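Local coordinates for protein L-lysine 6-monooxygenase involved in desferrioxamine biosynthesis (Erwinia amylovora CFBP1430, PDB 5O8P) that acts as an FAD-containing cadaverine monooxygenase of desferrioxamine siderophore biosynthesis, probably N-hydroxylating the diamine with NADPH and oxygen, at residues 10-15 / 135-140; 75-80 / 88-93; 351-356 / 377-382; 365-368 / 372-375. All coordinates share one frame; numbering follows the deposited sequence.

Overall arrangement
Contacts 1, 3 and 4 lie on one side of the chain's centre; contact 2 stands apart, at the interfaces with two other subunits, with centres 34 to 39 Å from the others. Contact 1 is closest to the cofactor: Gly15 touches FAD, and the side chain of Ile14 comes within about 4 Å of it. Tyr135 joins contact 1 to contact 3, its OH 3.2 Å from Arg356 NE. Contact 4 is nested inside the loop closed by contact 3, their centres 7 Å apart, and Ile373 N meets Val379 O at 2.8 Å. Ile353, Tyr365 and Leu77, touching residues of contacts 3, 4 and 2, have side chains about 12, 10 and 12 Å from FAD.

Contact 1. Residues 10-15 / 135-140; sequences DFIGIG and YRVRST
Where Ile12 and Ile14 meet Val137 there is no flat group at all, neither face nor edge; the aromatic rings of the two segments turn to other partners. Tyr135 meets the ring of Tyr128 with the planes at about 60°, and Phe11 meets Phe37 at about 75°. What crosses between 10-15 and 135-140 is methyl against methyl. Val137 has CG1 anti to its backbone N (chi1 174°), which leaves CG2 beside that nitrogen and spreads the two methyls toward different isoleucines. CG2 lies 4.1 Å from Ile12 CD1, and the side chains of this pair slide past each other in opposite directions. The other methyl, CG1, comes to 4.3 Å from Ile14 CD1. Ile12 and Ile14 are two apart on one strand and so present their side chains on the same side, with Gly13 between them. Strand 8-14 is the opening strand of a Rossmann-like dinucleotide-binding fold: it runs parallel to strand 35-38 and leads through Gly15, which touches FAD, into helix 18-27. Strand 134-141 is the middle of an antiparallel meander with strands 121-129 and 147-152, an element common in FAD-binding domains of this type. The two segments belong to one mixed sheet but do not pair directly; Ile12 CA and Val137 CA are 8.7 Å apart, and no hydrogen bond spans the gap. Val137 also packs on Leu155 and on Val123, a residue that binds FAD, while Ile14 packs on Leu157.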
loop_
_atom_site.group_PDB
_atom_site.type_symbol
_atom_site.label_atom_id
_atom_site.label_comp_id
_atom_site.label_asym_id
_atom_site.label_seq_id
_atom_site.Cartn_x
_atom_site.Cartn_y
_atom_site.Cartn_z
ATOM N N ASP B 10 46.776 6.170 -13.738
ATOM C CA ASP B 10 46.587 6.673 -12.361
ATOM C C ASP B 10 46.005 5.572 -11.500
ATOM O O ASP B 10 46.388 5.405 -10.332
ATOM C CB ASP B 10 45.695 7.916 -12.326
ATOM C CG ASP B 10 46.386 9.156 -12.887
ATOM O OD1 ASP B 10 47.518 9.480 -12.446
ATOM O OD2 ASP B 10 45.791 9.820 -13.773
ATOM N N PHE B 11 45.058 4.843 -12.088
ATOM C CA PHE B 11 44.570 3.599 -11.523
ATOM C C PHE B 11 44.085 2.651 -12.616
ATOM O O PHE B 11 43.692 3.094 -13.706
ATOM C CB PHE B 11 43.441 3.873 -10.521
ATOM C CG PHE B 11 42.130 4.228 -11.161
ATOM C CD1 PHE B 11 41.875 5.520 -11.576
ATOM C CD2 PHE B 11 41.156 3.261 -11.356
ATOM C CE1 PHE B 11 40.657 5.853 -12.167
ATOM C CE2 PHE B 11 39.948 3.579 -11.956
ATOM C CZ PHE B 11 39.689 4.881 -12.358
ATOM N N ILE B 12 44.109 1.354 -12.310
ATOM C CA ILE B 12 43.473 0.336 -13.148
ATOM C C ILE B 12 42.432 -0.381 -12.312
ATOM O O ILE B 12 42.739 -0.849 -11.215
ATOM C CB ILE B 12 44.476 -0.726 -13.659
ATOM C CG1 ILE B 12 45.470 -0.117 -14.627
ATOM C CG2 ILE B 12 43.754 -1.862 -14.381
ATOM C CD1 ILE B 12 46.684 -0.998 -14.823
ATOM N N GLY B 13 41.218 -0.478 -12.841
ATOM C CA GLY B 13 40.172 -1.281 -12.219
ATOM C C GLY B 13 40.203 -2.648 -12.858
ATOM O O GLY B 13 40.211 -2.757 -14.086
ATOM N N ILE B 14 40.244 -3.695 -12.039
ATOM C CA ILE B 14 40.215 -5.075 -12.534
ATOM C C ILE B 14 38.875 -5.687 -12.160
ATOM O O ILE B 14 38.604 -5.896 -10.998
ATOM C CB ILE B 14 41.345 -5.906 -11.919
ATOM C CG1 ILE B 14 42.695 -5.300 -12.281
ATOM C CG2 ILE B 14 41.243 -7.365 -12.355
ATOM C CD1 ILE B 14 43.863 -5.946 -11.554
ATOM N N GLY B 15 38.062 -5.980 -13.159
ATOM C CA GLY B 15 36.691 -6.452 -12.989
ATOM C C GLY B 15 35.737 -5.316 -13.273
ATOM O O GLY B 15 35.972 -4.219 -12.812
ATOM N N TYR B 135 52.565 -0.701 -9.996
ATOM C CA TYR B 135 52.026 -2.054 -10.188
ATOM C C TYR B 135 52.003 -2.440 -11.672
ATOM O O TYR B 135 51.701 -1.621 -12.552
ATOM C CB TYR B 135 50.637 -2.193 -9.543
ATOM C CG TYR B 135 50.706 -2.216 -8.025
ATOM C CD1 TYR B 135 50.996 -3.397 -7.337
ATOM C CD2 TYR B 135 50.523 -1.054 -7.282
ATOM C CE1 TYR B 135 51.090 -3.425 -5.949
ATOM C CE2 TYR B 135 50.620 -1.064 -5.897
ATOM C CZ TYR B 135 50.901 -2.251 -5.226
ATOM O OH TYR B 135 50.989 -2.243 -3.849
ATOM N N ARG B 136 52.335 -3.701 -11.931
ATOM C CA ARG B 136 52.427 -4.247 -13.284
ATOM C C ARG B 136 51.384 -5.334 -13.396
ATOM O O ARG B 136 51.469 -6.320 -12.679
ATOM C CB ARG B 136 53.837 -4.818 -13.487
ATOM C CG ARG B 136 54.087 -5.540 -14.790
ATOM C CD ARG B 136 55.535 -6.029 -14.885
ATOM N NE ARG B 136 56.489 -4.920 -14.738
ATOM C CZ ARG B 136 56.778 -4.030 -15.689
ATOM N NH1 ARG B 136 56.207 -4.085 -16.906
ATOM N NH2 ARG B 136 57.656 -3.058 -15.419
ATOM N N VAL B 137 50.414 -5.152 -14.284
ATOM C CA VAL B 137 49.255 -6.056 -14.428
ATOM C C VAL B 137 49.355 -6.798 -15.756
ATOM O O VAL B 137 49.228 -6.174 -16.804
ATOM C CB VAL B 137 47.935 -5.243 -14.419
ATOM C CG1 VAL B 137 46.723 -6.121 -14.703
ATOM C CG2 VAL B 137 47.781 -4.508 -13.103
ATOM N N ARG B 138 49.566 -8.112 -15.715
ATOM C CA ARG B 138 49.707 -8.914 -16.938
ATOM C C ARG B 138 48.354 -9.504 -17.344
ATOM O O ARG B 138 47.770 -10.314 -16.616
ATOM C CB ARG B 138 50.759 -10.014 -16.759
ATOM C CG ARG B 138 51.447 -10.437 -18.064
ATOM C CD ARG B 138 52.536 -11.489 -17.847
ATOM N NE ARG B 138 51.966 -12.720 -17.263
ATOM C CZ ARG B 138 52.443 -13.415 -16.215
ATOM N NH1 ARG B 138 53.565 -13.059 -15.581
ATOM N NH2 ARG B 138 51.783 -14.500 -15.802
ATOM N N SER B 139 47.863 -9.080 -18.510
ATOM C CA SER B 139 46.599 -9.554 -19.064
ATOM C C SER B 139 46.795 -10.521 -20.223
ATOM O O SER B 139 47.896 -10.657 -20.767
ATOM C CB SER B 139 45.768 -8.372 -19.553
ATOM O OG SER B 139 46.084 -8.019 -20.887
ATOM N N THR B 140 45.700 -11.177 -20.594
ATOM C CA THR B 140 45.648 -12.066 -21.755
ATOM C C THR B 140 44.346 -11.768 -22.480
ATOM O O THR B 140 43.286 -11.828 -21.863
ATOM C CB THR B 140 45.672 -13.551 -21.323
ATOM O OG1 THR B 140 46.979 -13.903 -20.837
ATOM C CG2 THR B 140 45.323 -14.486 -22.463
#

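Contact 2. Residues 75-80 / 88-93; sequences YSLLNF and YSFYIR
Phe90 reaches from the helix at 88-93 toward the first turn of the helix that opens at Leu77, and two leucines receive its ring. With CG anti to the backbone N (chi1 -176°), the phenyl group is carried out toward the other helix, where CZ meets Leu77 and the CD2 and CE2 atoms meet Leu78, both methyls coming from the 75-80 side. Leu77 lies across it at a slant and places CD1 3.9 Å from Phe90 CZ. Leu78 crosses it at about a right angle, its CD2 4.0 Å from Phe90 CE2. Both methyls approach the ring obliquely. Behind the leucines the helix start is fixed by Ser76, an N-cap residue whose OG accepts a 2.8 Å bond from Asn79 N.

The two short helices are consecutive in the chain, joined by a brief connection. Phe61 meets the Phe90 ring edge-to-face, and Leu98 of strand 97-99 packs on both Leu77 and Phe90. The helix 87-93 is also an assembly surface: Tyr88 OH bonds to Thr244 OG1 of the second subunit, and Tyr287 of the third subunit packs on Phe90. Between 75-80 and 88-93 no hydrogen bond is made, so the two helices are joined here by buried, nondirectional contacts between aliphatic methyls and one ring.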
loop_
_atom_site.group_PDB
_atom_site.type_symbol
_atom_site.label_atom_id
_atom_site.label_comp_id
_atom_site.label_asym_id
_atom_site.label_seq_id
_atom_site.Cartn_x
_atom_site.Cartn_y
_atom_site.Cartn_z
ATOM N N TYR B 75 25.396 9.334 -17.122
ATOM C CA TYR B 75 25.192 7.892 -16.893
ATOM C C TYR B 75 24.065 7.546 -15.926
ATOM O O TYR B 75 23.920 6.387 -15.538
ATOM C CB TYR B 75 26.506 7.237 -16.441
ATOM C CG TYR B 75 27.534 7.351 -17.513
ATOM C CD1 TYR B 75 27.504 6.500 -18.593
ATOM C CD2 TYR B 75 28.476 8.358 -17.500
ATOM C CE1 TYR B 75 28.423 6.609 -19.617
ATOM C CE2 TYR B 75 29.403 8.478 -18.515
ATOM C CZ TYR B 75 29.362 7.603 -19.573
ATOM O OH TYR B 75 30.261 7.709 -20.586
ATOM N N SER B 76 23.249 8.523 -15.548
ATOM C CA SER B 76 22.138 8.266 -14.624
ATOM C C SER B 76 21.090 7.394 -15.283
ATOM O O SER B 76 20.945 7.390 -16.503
ATOM C CB SER B 76 21.489 9.574 -14.158
ATOM O OG SER B 76 20.650 10.106 -15.169
ATOM N N LEU B 77 20.355 6.663 -14.457
ATOM C CA LEU B 77 19.210 5.864 -14.906
ATOM C C LEU B 77 18.129 6.744 -15.546
ATOM O O LEU B 77 17.528 6.353 -16.539
ATOM C CB LEU B 77 18.653 5.050 -13.736
ATOM C CG LEU B 77 17.487 4.086 -13.904
ATOM C CD1 LEU B 77 16.134 4.787 -13.860
ATOM C CD2 LEU B 77 17.657 3.264 -15.165
ATOM N N LEU B 78 17.895 7.924 -14.979
ATOM C CA LEU B 78 16.923 8.866 -15.539
ATOM C C LEU B 78 17.360 9.386 -16.898
ATOM O O LEU B 78 16.537 9.548 -17.795
ATOM C CB LEU B 78 16.652 10.027 -14.571
ATOM C CG LEU B 78 15.787 9.648 -13.369
ATOM C CD1 LEU B 78 15.685 10.824 -12.424
ATOM C CD2 LEU B 78 14.395 9.208 -13.800
ATOM N N ASN B 79 18.650 9.636 -17.073
ATOM C CA ASN B 79 19.134 10.074 -18.386
ATOM C C ASN B 79 19.041 8.958 -19.416
ATOM O O ASN B 79 18.710 9.216 -20.571
ATOM C CB ASN B 79 20.562 10.610 -18.337
ATOM C CG ASN B 79 20.896 11.456 -19.549
ATOM O OD1 ASN B 79 20.075 12.274 -19.992
ATOM N ND2 ASN B 79 22.096 11.267 -20.097
ATOM N N PHE B 80 19.331 7.729 -18.990
ATOM C CA PHE B 80 19.178 6.544 -19.840
ATOM C C PHE B 80 17.753 6.466 -20.366
ATOM O O PHE B 80 17.501 6.268 -21.542
ATOM C CB PHE B 80 19.554 5.274 -19.052
ATOM C CG PHE B 80 18.975 4.004 -19.603
ATOM C CD1 PHE B 80 17.726 3.572 -19.226
ATOM C CD2 PHE B 80 19.694 3.231 -20.481
ATOM C CE1 PHE B 80 17.197 2.400 -19.745
ATOM C CE2 PHE B 80 19.192 2.050 -20.980
ATOM C CZ PHE B 80 17.946 1.626 -20.605
ATOM N N TYR B 88 8.864 9.335 -20.009
ATOM C CA TYR B 88 7.502 9.627 -19.604
ATOM C C TYR B 88 6.762 8.360 -19.202
ATOM O O TYR B 88 5.909 8.388 -18.311
ATOM C CB TYR B 88 6.722 10.401 -20.675
ATOM C CG TYR B 88 5.670 11.268 -20.043
ATOM C CD1 TYR B 88 5.978 12.551 -19.590
ATOM C CD2 TYR B 88 4.373 10.786 -19.829
ATOM C CE1 TYR B 88 5.024 13.333 -18.955
ATOM C CE2 TYR B 88 3.408 11.563 -19.196
ATOM C CZ TYR B 88 3.737 12.838 -18.759
ATOM O OH TYR B 88 2.791 13.626 -18.135
ATOM N N SER B 89 7.092 7.248 -19.849
ATOM C CA SER B 89 6.508 5.967 -19.476
ATOM C C SER B 89 6.965 5.554 -18.089
ATOM O O SER B 89 6.168 5.113 -17.275
ATOM C CB SER B 89 6.871 4.892 -20.473
ATOM O OG SER B 89 6.259 3.683 -20.074
ATOM N N PHE B 90 8.256 5.707 -17.836
ATOM C CA PHE B 90 8.835 5.448 -16.515
ATOM C C PHE B 90 8.212 6.328 -15.404
ATOM O O PHE B 90 8.084 5.885 -14.249
ATOM C CB PHE B 90 10.347 5.657 -16.572
ATOM C CG PHE B 90 11.041 5.327 -15.300
ATOM C CD1 PHE B 90 11.247 4.010 -14.946
ATOM C CD2 PHE B 90 11.467 6.326 -14.438
ATOM C CE1 PHE B 90 11.878 3.684 -13.757
ATOM C CE2 PHE B 90 12.099 6.008 -13.245
ATOM C CZ PHE B 90 12.308 4.685 -12.906
ATOM N N TYR B 91 7.855 7.563 -15.776
ATOM C CA TYR B 91 7.190 8.529 -14.899
ATOM C C TYR B 91 5.796 8.054 -14.542
ATOM O O TYR B 91 5.428 8.056 -13.374
ATOM C CB TYR B 91 7.166 9.917 -15.577
ATOM C CG TYR B 91 6.285 11.021 -14.991
ATOM C CD1 TYR B 91 6.771 11.894 -14.021
ATOM C CD2 TYR B 91 4.990 11.222 -15.455
ATOM C CE1 TYR B 91 5.982 12.913 -13.492
ATOM C CE2 TYR B 91 4.187 12.240 -14.947
ATOM C CZ TYR B 91 4.689 13.091 -13.957
ATOM O OH TYR B 91 3.904 14.100 -13.440
ATOM N N ILE B 92 5.043 7.626 -15.551
ATOM C CA ILE B 92 3.725 6.999 -15.359
ATOM C C ILE B 92 3.816 5.702 -14.543
ATOM O O ILE B 92 2.987 5.459 -13.689
ATOM C CB ILE B 92 3.045 6.711 -16.721
ATOM C CG1 ILE B 92 2.702 8.031 -17.425
ATOM C CG2 ILE B 92 1.787 5.858 -16.563
ATOM C CD1 ILE B 92 2.389 7.890 -18.904
ATOM N N ARG B 93 4.810 4.866 -14.807
ATOM C CA ARG B 93 5.015 3.648 -14.017
ATOM C C ARG B 93 5.103 3.981 -12.514
ATOM O O ARG B 93 4.484 3.299 -11.696
ATOM C CB ARG B 93 6.270 2.900 -14.484
ATOM C CG ARG B 93 6.421 1.493 -13.948
ATOM C CD ARG B 93 7.750 0.898 -14.383
ATOM N NE ARG B 93 8.226 -0.157 -13.497
ATOM C CZ ARG B 93 7.726 -1.397 -13.428
ATOM N NH1 ARG B 93 6.707 -1.789 -14.199
ATOM N NH2 ARG B 93 8.251 -2.267 -12.566
#

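Contact 3. Residues 351-356 / 377-382; sequences EGIQQR and NQVFVQ
Ile353 and Arg356 face Val379 and Gln378 across two backbones of different kinds. The 351-356 segment is a tight coil, the end of a 3-10 segment at 351-352 and then, past Ile353, residues 354-356 of helical conformation without the regular bonds; Gln354 N to Glu351 O and Arg356 N to Ile353 O are both weak. Across from it, Asn377 takes a left-handed helical conformation (phi 57°, psi 51°) before the chain straightens into strand 379-381. This strand runs parallel to 155-157 in the mixed sheet of the FAD-binding Rossmann-like domain, with Phe380 bonded through its backbone to Leu155 and Leu157. Asp374 OD1 helps to set the start of the strand by accepting from both Gln378 N and Val379 N. The coil thus covers the beginning of an FAD-domain strand, with Arg356 CA and Val379 CA 9.1 Å apart.

The apolar half of the contact is Ile353 CD1 against Val379 CG1, a loose approach at 4.4 Å. Tyr135 of strand 134-141 packs against both of these residues, so the two touch with an aromatic neighbour in common. In the polar half Arg356 bends at chi2 and again at chi3, whereas Gln378 is extended beyond CG. The two come near without a hydrogen bond; Arg356 NE is bonded instead to Tyr135 OH, and Tyr128 makes a cation-pi contact with Arg356. The guanidinium and amide planes are 46° apart, and Gln378 OE1 lies at the guanidinium edge, near its plane, 3.7 Å from Arg356 NH2.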
loop_
_atom_site.group_PDB
_atom_site.type_symbol
_atom_site.label_atom_id
_atom_site.label_comp_id
_atom_site.label_asym_id
_atom_site.label_seq_id
_atom_site.Cartn_x
_atom_site.Cartn_y
_atom_site.Cartn_z
ATOM N N GLU B 351 48.258 -13.514 -5.744
ATOM C CA GLU B 351 49.502 -14.202 -5.315
ATOM C C GLU B 351 50.761 -13.359 -5.511
ATOM O O GLU B 351 51.638 -13.338 -4.652
ATOM C CB GLU B 351 49.713 -15.529 -6.069
ATOM C CG GLU B 351 49.001 -16.747 -5.483
ATOM C CD GLU B 351 49.654 -18.086 -5.879
ATOM O OE1 GLU B 351 50.864 -18.105 -6.201
ATOM O OE2 GLU B 351 48.965 -19.131 -5.853
ATOM N N GLY B 352 50.845 -12.665 -6.643
ATOM C CA GLY B 352 52.008 -11.843 -6.955
ATOM C C GLY B 352 52.224 -10.589 -6.112
ATOM O O GLY B 352 53.299 -9.982 -6.175
ATOM N N ILE B 353 51.221 -10.186 -5.332
ATOM C CA ILE B 353 51.368 -9.047 -4.426
ATOM C C ILE B 353 51.000 -9.407 -2.984
ATOM O O ILE B 353 50.584 -8.549 -2.221
ATOM C CB ILE B 353 50.582 -7.810 -4.945
ATOM C CG1 ILE B 353 49.084 -8.095 -5.096
ATOM C CG2 ILE B 353 51.143 -7.358 -6.282
ATOM C CD1 ILE B 353 48.259 -6.853 -5.386
ATOM N N GLN B 354 51.218 -10.664 -2.600
ATOM C CA GLN B 354 50.912 -11.130 -1.237
ATOM C C GLN B 354 51.687 -10.344 -0.182
ATOM O O GLN B 354 51.102 -9.849 0.770
ATOM C CB GLN B 354 51.173 -12.628 -1.060
ATOM C CG GLN B 354 49.935 -13.474 -1.335
ATOM C CD GLN B 354 50.195 -14.964 -1.384
ATOM O OE1 GLN B 354 51.334 -15.445 -1.286
ATOM N NE2 GLN B 354 49.116 -15.719 -1.544
ATOM N N GLN B 355 52.993 -10.213 -0.370
ATOM C CA GLN B 355 53.830 -9.471 0.567
ATOM C C GLN B 355 53.430 -7.973 0.713
ATOM O O GLN B 355 53.670 -7.386 1.765
ATOM C CB GLN B 355 55.351 -9.691 0.269
ATOM C CG GLN B 355 56.044 -8.805 -0.789
ATOM C CD GLN B 355 55.679 -9.106 -2.255
ATOM O OE1 GLN B 355 55.053 -10.128 -2.570
ATOM N NE2 GLN B 355 56.032 -8.178 -3.144
ATOM N N ARG B 356 52.779 -7.390 -0.294
ATOM C CA ARG B 356 52.347 -5.973 -0.276
ATOM C C ARG B 356 50.969 -5.724 0.366
ATOM O O ARG B 356 50.554 -4.561 0.514
ATOM C CB ARG B 356 52.246 -5.402 -1.697
ATOM C CG ARG B 356 53.366 -5.672 -2.667
ATOM C CD ARG B 356 54.375 -4.553 -2.783
ATOM N NE ARG B 356 53.817 -3.191 -2.814
ATOM C CZ ARG B 356 54.509 -2.106 -2.456
ATOM N NH1 ARG B 356 55.781 -2.180 -2.054
ATOM N NH2 ARG B 356 53.930 -0.920 -2.490
ATOM N N ASN B 377 47.948 3.058 0.439
ATOM C CA ASN B 377 46.753 3.594 -0.254
ATOM C C ASN B 377 46.838 3.534 -1.777
ATOM O O ASN B 377 46.600 4.526 -2.472
ATOM C CB ASN B 377 46.445 5.021 0.214
ATOM C CG ASN B 377 46.341 5.115 1.716
ATOM O OD1 ASN B 377 45.845 4.202 2.363
ATOM N ND2 ASN B 377 46.820 6.214 2.279
ATOM N N GLN B 378 47.167 2.345 -2.268
ATOM C CA GLN B 378 47.311 2.072 -3.699
ATOM C C GLN B 378 46.484 0.888 -4.244
ATOM O O GLN B 378 46.080 0.912 -5.400
ATOM C CB GLN B 378 48.783 1.853 -4.025
ATOM C CG GLN B 378 49.675 3.041 -3.729
ATOM C CD GLN B 378 51.120 2.758 -4.053
ATOM O OE1 GLN B 378 51.650 1.689 -3.732
ATOM N NE2 GLN B 378 51.767 3.710 -4.698
ATOM N N VAL B 379 46.249 -0.139 -3.434
ATOM C CA VAL B 379 45.469 -1.289 -3.843
ATOM C C VAL B 379 44.164 -1.217 -3.076
ATOM O O VAL B 379 44.170 -1.365 -1.858
ATOM C CB VAL B 379 46.194 -2.602 -3.506
ATOM C CG1 VAL B 379 45.403 -3.802 -4.017
ATOM C CG2 VAL B 379 47.572 -2.593 -4.104
ATOM N N PHE B 380 43.067 -0.980 -3.792
ATOM C CA PHE B 380 41.735 -0.863 -3.193
ATOM C C PHE B 380 40.846 -2.032 -3.567
ATOM O O PHE B 380 41.104 -2.719 -4.545
ATOM C CB PHE B 380 41.079 0.436 -3.646
ATOM C CG PHE B 380 41.824 1.652 -3.213
ATOM C CD1 PHE B 380 41.634 2.175 -1.949
ATOM C CD2 PHE B 380 42.738 2.259 -4.058
ATOM C CE1 PHE B 380 42.321 3.299 -1.536
ATOM C CE2 PHE B 380 43.433 3.378 -3.663
ATOM C CZ PHE B 380 43.228 3.894 -2.397
ATOM N N VAL B 381 39.776 -2.232 -2.809
ATOM C CA VAL B 381 38.830 -3.302 -3.122
ATOM C C VAL B 381 37.394 -2.780 -3.109
ATOM O O VAL B 381 37.087 -1.889 -2.342
ATOM C CB VAL B 381 38.993 -4.515 -2.173
ATOM C CG1 VAL B 381 40.378 -5.161 -2.310
ATOM C CG2 VAL B 381 38.696 -4.166 -0.709
ATOM N N GLN B 382 36.555 -3.332 -3.982
ATOM C CA GLN B 382 35.118 -3.060 -4.041
ATOM C C GLN B 382 34.463 -4.393 -3.711
ATOM O O GLN B 382 34.680 -5.361 -4.431
ATOM C CB GLN B 382 34.692 -2.670 -5.456
ATOM C CG GLN B 382 35.416 -1.470 -6.030
ATOM C CD GLN B 382 34.514 -0.286 -6.252
ATOM O OE1 GLN B 382 33.819 0.152 -5.346
ATOM N NE2 GLN B 382 34.512 0.243 -7.480
#

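Contact 4. Residues 365-368 / 372-375; sequences YDVQ and SIDR
Ile373 can be followed outward along Tyr365, beginning with its CB, 4.2 Å from Tyr365 CB. One branch, CG2, drops against that same Tyr365 CB at 3.7 Å and also reaches Val367 CG2 at 4.1 Å, so this one methyl touches both Tyr365 and Val367. The other branch leaves through CG1, which sits between the backbone N and the carbonyl carbon (chi1 71°), and then runs fully extended. Its tip, CD1, comes down over one face of the Tyr365 ring, 3.7 Å from the centroid and 8° off the normal, a well-centred CH-pi contact. The ring's hydroxyl bonds to Tyr344 OH.

Beside this, Gln368 N gives Ser372 O a nearly straight bond of 2.9 Å, bridging the two segments across the loop 369-371. Gln368 then bends at chi2 so that its NE2 donates to Asp366 O at 2.8 Å; Asp366 is the centre of an inverse gamma turn. Ser372 OG touches Gln368 CG but is bonded to Asn370 OD1.

Neither segment is regular helix or strand. The pair lies in the long connection between strands 342-343 and 379-381: Ile373 rests on Val379 and Val381 of the latter, and Val367 on Thr388 and His389 of helix 386-389.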
loop_
_atom_site.group_PDB
_atom_site.type_symbol
_atom_site.label_atom_id
_atom_site.label_comp_id
_atom_site.label_asym_id
_atom_site.label_seq_id
_atom_site.Cartn_x
_atom_site.Cartn_y
_atom_site.Cartn_z
ATOM N N TYR B 365 41.787 -10.032 3.699
ATOM C CA TYR B 365 42.346 -8.695 3.608
ATOM C C TYR B 365 42.041 -7.903 4.889
ATOM O O TYR B 365 40.876 -7.820 5.292
ATOM C CB TYR B 365 41.746 -7.912 2.444
ATOM C CG TYR B 365 41.782 -8.532 1.073
ATOM C CD1 TYR B 365 42.883 -9.255 0.625
ATOM C CD2 TYR B 365 40.717 -8.353 0.198
ATOM C CE1 TYR B 365 42.905 -9.813 -0.642
ATOM C CE2 TYR B 365 40.731 -8.898 -1.069
ATOM C CZ TYR B 365 41.825 -9.615 -1.483
ATOM O OH TYR B 365 41.805 -10.130 -2.741
ATOM N N ASP B 366 43.061 -7.328 5.520
ATOM C CA ASP B 366 42.852 -6.393 6.624
ATOM C C ASP B 366 42.544 -5.008 6.046
ATOM O O ASP B 366 43.413 -4.122 5.988
ATOM C CB ASP B 366 44.084 -6.346 7.537
ATOM C CG ASP B 366 43.864 -5.495 8.783
ATOM O OD1 ASP B 366 42.848 -5.705 9.486
ATOM O OD2 ASP B 366 44.715 -4.620 9.048
ATOM N N VAL B 367 41.285 -4.816 5.653
ATOM C CA VAL B 367 40.894 -3.645 4.865
ATOM C C VAL B 367 40.867 -2.397 5.749
ATOM O O VAL B 367 40.351 -2.443 6.863
ATOM C CB VAL B 367 39.506 -3.810 4.196
ATOM C CG1 VAL B 367 39.274 -2.695 3.177
ATOM C CG2 VAL B 367 39.367 -5.170 3.540
ATOM N N GLN B 368 41.406 -1.289 5.239
ATOM C CA GLN B 368 41.421 -0.012 5.965
ATOM C C GLN B 368 40.116 0.724 5.666
ATOM O O GLN B 368 39.337 0.294 4.803
ATOM C CB GLN B 368 42.604 0.856 5.540
ATOM C CG GLN B 368 43.950 0.157 5.498
ATOM C CD GLN B 368 44.400 -0.356 6.836
ATOM O OE1 GLN B 368 44.916 0.412 7.648
ATOM N NE2 GLN B 368 44.255 -1.675 7.061
ATOM N N SER B 372 41.354 0.340 1.253
ATOM C CA SER B 372 42.670 -0.059 0.795
ATOM C C SER B 372 43.152 -1.313 1.536
ATOM O O SER B 372 42.833 -1.494 2.710
ATOM C CB SER B 372 43.666 1.097 0.967
ATOM O OG SER B 372 44.124 1.213 2.302
ATOM N N ILE B 373 43.918 -2.163 0.839
ATOM C CA ILE B 373 44.451 -3.413 1.428
ATOM C C ILE B 373 45.982 -3.456 1.496
ATOM O O ILE B 373 46.556 -4.404 2.038
ATOM C CB ILE B 373 43.857 -4.703 0.778
ATOM C CG1 ILE B 373 44.380 -4.918 -0.647
ATOM C CG2 ILE B 373 42.337 -4.650 0.825
ATOM C CD1 ILE B 373 43.829 -6.156 -1.337
ATOM N N ASP B 374 46.640 -2.421 0.990
ATOM C CA ASP B 374 48.095 -2.317 1.063
ATOM C C ASP B 374 48.472 -1.334 2.165
ATOM O O ASP B 374 47.596 -0.814 2.871
ATOM C CB ASP B 374 48.668 -1.869 -0.286
ATOM C CG ASP B 374 48.264 -0.457 -0.651
ATOM O OD1 ASP B 374 47.039 -0.200 -0.658
ATOM O OD2 ASP B 374 49.141 0.404 -0.929
ATOM N N ARG B 375 49.773 -1.087 2.294
ATOM C CA ARG B 375 50.307 -0.202 3.320
ATOM C C ARG B 375 50.541 1.233 2.834
ATOM O O ARG B 375 51.131 2.029 3.569
ATOM C CB ARG B 375 51.607 -0.799 3.869
ATOM C CG ARG B 375 51.467 -2.228 4.369
ATOM C CD ARG B 375 52.773 -2.781 4.911
ATOM N NE ARG B 375 52.587 -4.137 5.435
ATOM C CZ ARG B 375 52.534 -5.259 4.707
ATOM N NH1 ARG B 375 52.654 -5.250 3.381
ATOM N NH2 ARG B 375 52.350 -6.423 5.321
#